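Local atomic coordinates of putative uncharacterized protein (Streptococcus mutans, PDB entry 3L7N), a protein that probably acts as a glutamine amidotransferase, releasing ammonia from glutamine for transfer to an acceptor. Residues Met1-Thr10 with Gly25-Tyr34; Glu112-Ala123 with Gln154-Gln165. All blocks are in the same frame, centred on the assembly; numbering follows the deposited sequence.

From the N terminus, the chain forms strand 2-7, runs through helix 15-23 and returns as strand 27-32. Contact 1 closes this short beta-alpha-beta loop at the parallel edge of the sheet. Contact 2 opens only later, at Glu112. It closes a loop without helix that includes strands 136-143 and 145-146, and pairs strand 115-120 with strand 154-158 in the antiparallel part. The two contacts follow one another in series and neither nest nor cross. The centres of contact 1 and contact 2 lie about 26 Å apart, on opposite sides of the chain's centre. Strands 48-51, 86-90, 173-176 and 166-170 lie between them in the same mixed sheet.

Contact 1: Met1-Thr10 with Gly25-Tyr34; sequences MRIHFILHET and GHDVSMTKVY
Met1-Thr10 and Gly25-Tyr34 meet through a parallel strand pair at one edge of the mixed sheet, within the beta-alpha-beta unit made by strand 2-7, helix 15-23 and strand 27-32. The strand axes approach to 4.5 Å at 20°. Seven backbone hydrogen bonds join the two segments, from Asp27 N to Met1 O at one end to Val33 N to Leu7 O (3.0 Å) at the other. Ile3, Phe5 and Leu7 face the same way as Val28, Met30 and Lys32. On this face Met30 touches both Phe5 and Leu7: its CG meets Phe5 CB at 3.7 Å, and its CE reaches Leu7 CD1 at 4.0 Å. Val28 CG1 comes obliquely to the Phe5 ring, 4.0 Å from CD2. At the start, Ile3 CD1 touches His26 CB at 3.8 Å. Tyr34 covers the far end. Its chi1 of 57° sets CG between its own backbone N and carbonyl carbon, and the ring then lies against the chain leaving strand 2-7. Glu9 CA makes a CH-pi contact over one ring face, 3.9 Å from the Tyr34 centroid. Thr10 CG2 touches Tyr34 CE1 at 3.6 Å. Helix 15-23 covers the Ile3, Val28 and Met30 face through Trp20, Ala21 and Leu18. On the other face, Ile6 packs on Leu76 of helix 70-82. Strand 48-51 continues the sheet beyond strand 2-7, with backbone bonds to Arg2, His4 and Ile6.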
loop_
_atom_site.group_PDB
_atom_site.type_symbol
_atom_site.label_atom_id
_atom_site.label_comp_id
_atom_site.label_asym_id
_atom_site.label_seq_id
_atom_site.Cartn_x
_atom_site.Cartn_y
_atom_site.Cartn_z
ATOM N N MET A 1 4.911 -4.478 17.884
ATOM C CA MET A 1 6.394 -4.571 18.298
ATOM C C MET A 1 7.271 -5.366 17.238
ATOM O O MET A 1 8.293 -4.824 16.777
ATOM C CB MET A 1 6.595 -5.214 19.712
ATOM C CG MET A 1 6.462 -4.364 20.846
ATOM S SD MET A 1 7.681 -2.987 21.051
ATOM C CE MET A 1 6.667 -1.959 22.435
ATOM N N ARG A 2 6.937 -6.647 16.936
ATOM C CA ARG A 2 7.611 -7.332 15.813
ATOM C C ARG A 2 6.825 -7.074 14.514
ATOM O O ARG A 2 5.696 -7.542 14.344
ATOM C CB ARG A 2 7.761 -8.850 16.045
ATOM C CG ARG A 2 8.800 -9.277 17.038
ATOM C CD ARG A 2 8.479 -10.649 17.663
ATOM N NE ARG A 2 7.036 -10.830 17.858
ATOM C CZ ARG A 2 6.392 -12.011 17.791
ATOM N NH1 ARG A 2 7.074 -13.152 17.584
ATOM N NH2 ARG A 2 5.074 -12.042 17.876
ATOM N N ILE A 3 7.418 -6.338 13.620
ATOM C CA ILE A 3 6.787 -5.943 12.400
ATOM C C ILE A 3 7.522 -6.628 11.252
ATOM O O ILE A 3 8.758 -6.419 11.093
ATOM C CB ILE A 3 6.939 -4.444 12.235
ATOM C CG1 ILE A 3 6.223 -3.729 13.327
ATOM C CG2 ILE A 3 6.493 -3.934 10.818
ATOM C CD1 ILE A 3 6.250 -2.268 13.115
ATOM N N HIS A 4 6.801 -7.441 10.445
ATOM C CA HIS A 4 7.428 -8.124 9.296
ATOM C C HIS A 4 6.970 -7.559 7.946
ATOM O O HIS A 4 5.761 -7.542 7.660
ATOM C CB HIS A 4 7.185 -9.665 9.363
ATOM C CG HIS A 4 7.985 -10.435 8.362
ATOM N ND1 HIS A 4 7.541 -10.656 7.069
ATOM C CD2 HIS A 4 9.264 -10.921 8.410
ATOM C CE1 HIS A 4 8.491 -11.293 6.375
ATOM N NE2 HIS A 4 9.541 -11.468 7.163
ATOM N N PHE A 5 7.931 -7.132 7.103
ATOM C CA PHE A 5 7.636 -6.560 5.768
ATOM C C PHE A 5 7.759 -7.570 4.678
ATOM O O PHE A 5 8.729 -8.376 4.648
ATOM C CB PHE A 5 8.613 -5.481 5.444
ATOM C CG PHE A 5 8.380 -4.196 6.174
ATOM C CD1 PHE A 5 7.613 -3.164 5.590
ATOM C CD2 PHE A 5 8.925 -3.990 7.422
ATOM C CE1 PHE A 5 7.361 -1.986 6.275
ATOM C CE2 PHE A 5 8.660 -2.801 8.119
ATOM C CZ PHE A 5 7.887 -1.785 7.514
ATOM N N ILE A 6 6.852 -7.512 3.715
ATOM C CA ILE A 6 6.999 -8.304 2.500
ATOM C C ILE A 6 7.266 -7.350 1.346
ATOM O O ILE A 6 6.509 -6.406 1.138
ATOM C CB ILE A 6 5.689 -9.141 2.183
ATOM C CG1 ILE A 6 5.250 -9.949 3.370
ATOM C CG2 ILE A 6 5.874 -9.988 0.959
ATOM C CD1 ILE A 6 6.058 -11.065 3.603
ATOM N N LEU A 7 8.376 -7.517 0.648
ATOM C CA LEU A 7 8.773 -6.532 -0.348
ATOM C C LEU A 7 8.941 -7.206 -1.710
ATOM O O LEU A 7 9.366 -8.340 -1.779
ATOM C CB LEU A 7 10.036 -5.856 0.076
ATOM C CG LEU A 7 10.124 -5.188 1.446
ATOM C CD1 LEU A 7 11.452 -4.603 1.557
ATOM C CD2 LEU A 7 9.098 -4.149 1.630
ATOM N N HIS A 8 8.516 -6.542 -2.771
ATOM C CA HIS A 8 8.314 -7.218 -4.034
ATOM C C HIS A 8 9.187 -6.601 -5.125
ATOM O O HIS A 8 9.161 -7.048 -6.266
ATOM C CB HIS A 8 6.835 -7.101 -4.503
ATOM C CG HIS A 8 5.822 -7.618 -3.525
ATOM N ND1 HIS A 8 4.986 -6.770 -2.814
ATOM C CD2 HIS A 8 5.356 -8.875 -3.303
ATOM C CE1 HIS A 8 4.134 -7.493 -2.102
ATOM N NE2 HIS A 8 4.335 -8.772 -2.379
ATOM N N GLU A 9 9.820 -5.481 -4.811
ATOM C CA GLU A 9 10.879 -4.912 -5.649
ATOM C C GLU A 9 11.612 -3.742 -4.973
ATOM O O GLU A 9 11.125 -3.182 -3.907
ATOM C CB GLU A 9 10.384 -4.549 -7.025
ATOM C CG GLU A 9 10.769 -5.572 -8.080
ATOM C CD GLU A 9 12.254 -5.491 -8.468
ATOM O OE1 GLU A 9 13.137 -5.245 -7.564
ATOM O OE2 GLU A 9 12.544 -5.589 -9.673
ATOM N N THR A 10 12.849 -3.473 -5.480
ATOM C CA THR A 10 13.805 -2.443 -4.907
ATOM C C THR A 10 13.148 -1.080 -4.951
ATOM O O THR A 10 13.224 -0.327 -3.986
ATOM C CB THR A 10 15.174 -2.410 -5.716
ATOM O OG1 THR A 10 14.904 -2.292 -7.085
ATOM C CG2 THR A 10 15.983 -3.741 -5.535
ATOM N N GLY A 25 10.719 2.338 17.698
ATOM C CA GLY A 25 11.482 1.308 18.370
ATOM C C GLY A 25 10.974 -0.088 18.172
ATOM O O GLY A 25 11.124 -0.915 19.028
ATOM N N HIS A 26 10.420 -0.378 17.017
ATOM C CA HIS A 26 9.930 -1.726 16.763
ATOM C C HIS A 26 10.978 -2.642 16.154
ATOM O O HIS A 26 12.031 -2.192 15.705
ATOM C CB HIS A 26 8.703 -1.676 15.908
ATOM C CG HIS A 26 7.527 -1.053 16.593
ATOM N ND1 HIS A 26 6.871 0.058 16.093
ATOM C CD2 HIS A 26 6.897 -1.371 17.760
ATOM C CE1 HIS A 26 5.904 0.397 16.922
ATOM N NE2 HIS A 26 5.903 -0.456 17.940
ATOM N N ASP A 27 10.661 -3.919 16.090
ATOM C CA ASP A 27 11.632 -4.930 15.729
ATOM C C ASP A 27 11.340 -5.412 14.375
ATOM O O ASP A 27 10.497 -6.256 14.215
ATOM C CB ASP A 27 11.542 -6.098 16.709
ATOM C CG ASP A 27 12.531 -7.184 16.414
ATOM O OD1 ASP A 27 13.655 -6.869 15.895
ATOM O OD2 ASP A 27 12.185 -8.354 16.642
ATOM N N VAL A 28 12.057 -4.878 13.374
ATOM C CA VAL A 28 11.709 -5.068 11.946
ATOM C C VAL A 28 12.341 -6.359 11.316
ATOM O O VAL A 28 13.507 -6.604 11.480
ATOM C CB VAL A 28 12.180 -3.899 11.170
ATOM C CG1 VAL A 28 12.130 -4.167 9.781
ATOM C CG2 VAL A 28 11.382 -2.712 11.499
ATOM N N SER A 29 11.567 -7.138 10.583
ATOM C CA SER A 29 12.178 -8.167 9.680
ATOM C C SER A 29 11.605 -8.007 8.308
ATOM O O SER A 29 10.621 -7.340 8.154
ATOM C CB SER A 29 11.940 -9.588 10.206
ATOM O OG SER A 29 10.651 -9.709 10.772
ATOM N N MET A 30 12.214 -8.595 7.299
ATOM C CA MET A 30 11.715 -8.410 5.954
ATOM C C MET A 30 11.820 -9.662 5.109
ATOM O O MET A 30 12.610 -10.522 5.396
ATOM C CB MET A 30 12.490 -7.364 5.286
ATOM C CG MET A 30 12.237 -6.043 5.739
ATOM S SD MET A 30 13.707 -5.096 5.456
ATOM C CE MET A 30 13.039 -3.551 5.051
ATOM N N THR A 31 11.083 -9.724 4.010
ATOM C CA THR A 31 11.249 -10.791 3.083
ATOM C C THR A 31 11.365 -10.140 1.790
ATOM O O THR A 31 10.449 -9.462 1.351
ATOM C CB THR A 31 9.995 -11.750 3.073
ATOM O OG1 THR A 31 9.882 -12.415 4.338
ATOM C CG2 THR A 31 10.124 -12.786 1.991
ATOM N N LYS A 32 12.471 -10.283 1.138
ATOM C CA LYS A 32 12.563 -9.634 -0.128
ATOM C C LYS A 32 12.293 -10.648 -1.256
ATOM O O LYS A 32 13.220 -11.329 -1.713
ATOM C CB LYS A 32 13.897 -8.965 -0.260
ATOM C CG LYS A 32 14.068 -7.859 0.661
ATOM C CD LYS A 32 15.526 -7.453 0.819
ATOM C CE LYS A 32 15.702 -6.448 1.946
ATOM N NZ LYS A 32 17.092 -6.146 2.200
ATOM N N VAL A 33 11.012 -10.825 -1.647
ATOM C CA VAL A 33 10.686 -11.919 -2.552
ATOM C C VAL A 33 11.414 -11.855 -3.881
ATOM O O VAL A 33 11.793 -12.871 -4.418
ATOM C CB VAL A 33 9.234 -12.095 -2.745
ATOM C CG1 VAL A 33 8.584 -12.243 -1.437
ATOM C CG2 VAL A 33 8.634 -10.938 -3.526
ATOM N N TYR A 34 11.698 -10.646 -4.352
ATOM C CA TYR A 34 12.457 -10.458 -5.580
ATOM C C TYR A 34 13.874 -11.000 -5.493
ATOM O O TYR A 34 14.561 -11.112 -6.543
ATOM C CB TYR A 34 12.467 -8.948 -6.019
ATOM C CG TYR A 34 13.010 -8.026 -4.983
ATOM C CD1 TYR A 34 14.338 -7.611 -5.018
ATOM C CD2 TYR A 34 12.206 -7.572 -3.937
ATOM C CE1 TYR A 34 14.857 -6.793 -4.040
ATOM C CE2 TYR A 34 12.707 -6.749 -2.962
ATOM C CZ TYR A 34 14.051 -6.369 -3.008
ATOM O OH TYR A 34 14.569 -5.556 -2.015
#

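Contact 2: Glu112-Ala123 with Gln154-Gln165; sequences EIGNYLISLTEA and QVLAISQGCPRQ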
loop_
_atom_site.group_PDB
_atom_site.type_symbol
_atom_site.label_atom_id
_atom_site.label_comp_id
_atom_site.label_asym_id
_atom_site.label_seq_id
_atom_site.Cartn_x
_atom_site.Cartn_y
_atom_site.Cartn_z
ATOM N N GLU A 112 -3.391 6.523 -11.849
ATOM C CA GLU A 112 -2.974 7.682 -11.057
ATOM C C GLU A 112 -1.495 7.566 -10.634
ATOM O O GLU A 112 -1.073 6.568 -10.037
ATOM C CB GLU A 112 -3.855 7.851 -9.830
ATOM C CG GLU A 112 -5.303 8.109 -10.104
ATOM C CD GLU A 112 -6.157 8.081 -8.800
ATOM O OE1 GLU A 112 -6.931 9.073 -8.522
ATOM O OE2 GLU A 112 -5.992 7.120 -8.010
ATOM N N ILE A 113 -0.731 8.601 -10.938
ATOM C CA ILE A 113 0.709 8.611 -10.736
ATOM C C ILE A 113 1.092 10.022 -10.348
ATOM O O ILE A 113 1.167 10.876 -11.182
ATOM C CB ILE A 113 1.446 8.259 -12.054
ATOM C CG1 ILE A 113 1.149 6.820 -12.487
ATOM C CG2 ILE A 113 2.885 8.520 -11.914
ATOM C CD1 ILE A 113 2.042 6.320 -13.580
ATOM N N GLY A 114 1.232 10.280 -9.080
ATOM C CA GLY A 114 1.554 11.579 -8.661
ATOM C C GLY A 114 0.920 11.856 -7.383
ATOM O O GLY A 114 0.456 10.972 -6.747
ATOM N N ASN A 115 0.882 13.113 -6.986
ATOM C CA ASN A 115 0.305 13.452 -5.702
ATOM C C ASN A 115 -1.065 14.104 -5.832
ATOM O O ASN A 115 -1.178 15.209 -6.321
ATOM C CB ASN A 115 1.268 14.314 -4.875
ATOM C CG ASN A 115 2.599 13.656 -4.674
ATOM O OD1 ASN A 115 3.591 14.118 -5.177
ATOM N ND2 ASN A 115 2.608 12.525 -3.971
ATOM N N TYR A 116 -2.116 13.352 -5.446
ATOM C CA TYR A 116 -3.502 13.826 -5.570
ATOM C C TYR A 116 -4.282 13.750 -4.257
ATOM O O TYR A 116 -3.866 13.078 -3.302
ATOM C CB TYR A 116 -4.219 13.109 -6.672
ATOM C CG TYR A 116 -3.605 13.328 -8.025
ATOM C CD1 TYR A 116 -3.846 14.505 -8.745
ATOM C CD2 TYR A 116 -2.800 12.361 -8.604
ATOM C CE1 TYR A 116 -3.289 14.699 -9.991
ATOM C CE2 TYR A 116 -2.271 12.530 -9.872
ATOM C CZ TYR A 116 -2.495 13.707 -10.551
ATOM O OH TYR A 116 -1.910 13.899 -11.791
ATOM N N LEU A 117 -5.341 14.542 -4.166
ATOM C CA LEU A 117 -6.208 14.466 -3.024
ATOM C C LEU A 117 -6.847 13.121 -2.980
ATOM O O LEU A 117 -7.226 12.568 -4.002
ATOM C CB LEU A 117 -7.300 15.553 -3.073
ATOM C CG LEU A 117 -6.971 16.982 -2.620
ATOM C CD1 LEU A 117 -8.038 17.949 -3.196
ATOM C CD2 LEU A 117 -6.881 17.117 -1.051
ATOM N N ILE A 118 -6.894 12.565 -1.804
ATOM C CA ILE A 118 -7.876 11.565 -1.465
ATOM C C ILE A 118 -8.814 12.255 -0.479
ATOM O O ILE A 118 -8.447 13.330 0.096
ATOM C CB ILE A 118 -7.207 10.281 -0.769
ATOM C CG1 ILE A 118 -6.399 10.700 0.452
ATOM C CG2 ILE A 118 -6.324 9.486 -1.793
ATOM C CD1 ILE A 118 -6.444 9.758 1.549
ATOM N N SER A 119 -10.016 11.660 -0.281
ATOM C CA SER A 119 -11.130 12.291 0.467
ATOM C C SER A 119 -11.821 11.247 1.314
ATOM O O SER A 119 -12.275 10.214 0.784
ATOM C CB SER A 119 -12.168 12.877 -0.525
ATOM O OG SER A 119 -11.550 13.464 -1.662
ATOM N N LEU A 120 -11.967 11.510 2.610
ATOM C CA LEU A 120 -12.601 10.525 3.481
ATOM C C LEU A 120 -14.058 10.283 3.116
ATOM O O LEU A 120 -14.817 11.209 2.862
ATOM C CB LEU A 120 -12.491 10.901 4.963
ATOM C CG LEU A 120 -11.100 11.186 5.494
ATOM C CD1 LEU A 120 -11.059 11.159 7.008
ATOM C CD2 LEU A 120 -10.168 10.203 4.938
ATOM N N THR A 121 -14.413 9.028 3.072
ATOM C CA THR A 121 -15.723 8.589 3.072
ATOM C C THR A 121 -16.383 8.943 4.407
ATOM O O THR A 121 -15.707 9.415 5.347
ATOM C CB THR A 121 -15.692 7.124 2.941
ATOM O OG1 THR A 121 -15.398 6.789 1.589
ATOM C CG2 THR A 121 -16.942 6.549 3.301
ATOM N N GLU A 122 -17.716 8.751 4.479
ATOM C CA GLU A 122 -18.469 8.851 5.747
ATOM C C GLU A 122 -17.946 7.897 6.748
ATOM O O GLU A 122 -17.870 8.211 7.937
ATOM C CB GLU A 122 -19.961 8.529 5.505
ATOM C CG GLU A 122 -20.789 9.713 4.994
ATOM C CD GLU A 122 -20.560 10.970 5.836
ATOM O OE1 GLU A 122 -20.388 10.818 7.124
ATOM O OE2 GLU A 122 -20.467 12.099 5.224
ATOM N N ALA A 123 -17.704 6.659 6.280
ATOM C CA ALA A 123 -17.134 5.578 7.101
ATOM C C ALA A 123 -15.732 5.967 7.513
ATOM O O ALA A 123 -15.353 5.790 8.673
ATOM C CB ALA A 123 -17.120 4.293 6.330
ATOM N N GLN A 154 -15.080 -2.072 4.296
ATOM C CA GLN A 154 -15.540 -0.655 4.111
ATOM C C GLN A 154 -14.532 0.178 3.342
ATOM O O GLN A 154 -13.349 0.040 3.549
ATOM C CB GLN A 154 -15.775 -0.014 5.445
ATOM C CG GLN A 154 -16.946 -0.602 6.169
ATOM C CD GLN A 154 -16.810 -0.493 7.636
ATOM O OE1 GLN A 154 -16.312 -1.403 8.283
ATOM N NE2 GLN A 154 -17.206 0.645 8.185
ATOM N N VAL A 155 -15.006 1.049 2.456
ATOM C CA VAL A 155 -14.142 2.069 1.859
ATOM C C VAL A 155 -14.029 3.329 2.797
ATOM O O VAL A 155 -15.070 3.973 3.163
ATOM C CB VAL A 155 -14.642 2.493 0.485
ATOM C CG1 VAL A 155 -13.751 3.569 -0.096
ATOM C CG2 VAL A 155 -14.759 1.264 -0.470
ATOM N N LEU A 156 -12.804 3.657 3.218
ATOM C CA LEU A 156 -12.617 4.796 4.041
ATOM C C LEU A 156 -12.172 6.046 3.241
ATOM O O LEU A 156 -12.270 7.156 3.740
ATOM C CB LEU A 156 -11.702 4.489 5.222
ATOM C CG LEU A 156 -11.998 3.149 5.899
ATOM C CD1 LEU A 156 -11.041 2.872 7.046
ATOM C CD2 LEU A 156 -13.391 3.055 6.382
ATOM N N ALA A 157 -11.802 5.878 1.983
ATOM C CA ALA A 157 -11.386 7.030 1.231
ATOM C C ALA A 157 -11.338 6.800 -0.191
ATOM O O ALA A 157 -11.090 5.675 -0.635
ATOM C CB ALA A 157 -10.112 7.514 1.694
ATOM N N ILE A 158 -11.598 7.877 -0.967
ATOM C CA ILE A 158 -11.599 7.799 -2.434
ATOM C C ILE A 158 -10.795 8.921 -2.978
ATOM O O ILE A 158 -10.481 9.886 -2.266
ATOM C CB ILE A 158 -13.028 7.858 -3.019
ATOM C CG1 ILE A 158 -13.625 9.293 -2.870
ATOM C CG2 ILE A 158 -13.916 6.878 -2.332
ATOM C CD1 ILE A 158 -14.587 9.675 -4.062
ATOM N N SER A 159 -10.385 8.777 -4.210
ATOM C CA SER A 159 -9.881 9.881 -4.945
ATOM C C SER A 159 -10.870 10.156 -6.126
ATOM O O SER A 159 -11.874 9.392 -6.326
ATOM C CB SER A 159 -8.491 9.556 -5.477
ATOM O OG SER A 159 -8.554 8.595 -6.545
ATOM N N GLN A 160 -10.596 11.193 -6.916
ATOM C CA GLN A 160 -11.353 11.392 -8.181
ATOM C C GLN A 160 -11.127 10.255 -9.208
ATOM O O GLN A 160 -12.061 9.848 -9.926
ATOM C CB GLN A 160 -11.035 12.778 -8.784
ATOM C CG GLN A 160 -11.254 13.977 -7.736
ATOM C CD GLN A 160 -12.737 14.048 -7.247
ATOM O OE1 GLN A 160 -13.606 14.652 -7.938
ATOM N NE2 GLN A 160 -13.059 13.315 -6.106
ATOM N N GLY A 161 -9.900 9.737 -9.262
ATOM C CA GLY A 161 -9.541 8.719 -10.255
ATOM C C GLY A 161 -9.931 7.319 -9.823
ATOM O O GLY A 161 -10.124 6.428 -10.684
ATOM N N CYS A 162 -10.095 7.111 -8.498
ATOM C CA CYS A 162 -10.238 5.752 -7.971
ATOM C C CYS A 162 -11.038 5.739 -6.714
ATOM O O CYS A 162 -10.762 6.519 -5.801
ATOM C CB CYS A 162 -8.844 5.119 -7.741
ATOM S SG CYS A 162 -8.818 3.643 -6.834
ATOM N N PRO A 163 -12.094 4.879 -6.674
ATOM C CA PRO A 163 -13.121 4.848 -5.606
ATOM C C PRO A 163 -12.740 3.982 -4.384
ATOM O O PRO A 163 -13.531 3.847 -3.449
ATOM C CB PRO A 163 -14.329 4.257 -6.304
ATOM C CG PRO A 163 -13.763 3.461 -7.466
ATOM C CD PRO A 163 -12.500 4.104 -7.869
ATOM N N ARG A 164 -11.528 3.440 -4.375
ATOM C CA ARG A 164 -11.108 2.548 -3.302
ATOM C C ARG A 164 -9.623 2.864 -2.806
ATOM O O ARG A 164 -8.669 2.184 -3.195
ATOM C CB ARG A 164 -11.223 1.093 -3.798
ATOM C CG ARG A 164 -12.635 0.605 -3.905
ATOM C CD ARG A 164 -12.730 -0.644 -4.669
ATOM N NE ARG A 164 -14.109 -0.987 -4.828
ATOM C CZ ARG A 164 -14.584 -2.127 -5.344
ATOM N NH1 ARG A 164 -13.777 -3.121 -5.719
ATOM N NH2 ARG A 164 -15.890 -2.273 -5.461
ATOM N N GLN A 165 -9.448 3.915 -2.042
ATOM C CA GLN A 165 -8.126 4.336 -1.757
ATOM C C GLN A 165 -7.653 3.692 -0.473
ATOM O O GLN A 165 -6.526 3.255 -0.382
ATOM C CB GLN A 165 -8.020 5.870 -1.664
ATOM C CG GLN A 165 -7.940 6.573 -2.952
ATOM C CD GLN A 165 -6.811 6.091 -3.849
ATOM O OE1 GLN A 165 -5.995 5.278 -3.450
ATOM N NE2 GLN A 165 -6.780 6.594 -5.098
HETATM O O HOH W 1 -7.460 12.286 -7.656
#
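Glu112 reaches into the turn that follows strand 154-158 and meets Ser159, while strand 115-120 pairs antiparallel with strand 154-158 in the mixed sheet of this glutamine amidotransferase fold. The chain turns a corner at Gly114, and Glu112 belongs to the strand before it. The Glu112 side chain is extended beyond CG, with chi2 at 172°, which carries the carboxylate to the turn. Ser159 OG donates to the syn lone pair of Glu112 OE1 at 2.6 Å. Gly161 N adds a weak bond to the same oxygen, so the hydroxyl is its main partner. The Gln165 amide lies nearly coplanar with the carboxylate. Its bond to OE2 is weak, and the position of that oxygen is less sure. Ile118 meets the other segment with two branches. CG2 rests on Gln165 CG at 3.5 Å, and CD1 approaches Ala157 CB at 4.3 Å. Ile118 also packs on Val139 and His141 of strand 136-143. Beside it, Ser119 and Ile158 form the hydrogen-bonded pair: Ser119 N donates to Ile158 O at 2.7 Å, and Ile158 N donates to Ser119 O at 3.0 Å. Farther on, Ala123 CB touches Leu156 CD2 at 3.9 Å, and Leu156 also packs on Ile166 and Lys168 of strand 166-170. Gln165 NE2 also donates to Ser159 OG at 3.0 Å, with the serine oxygen lying in the plane of the Gln165 amide.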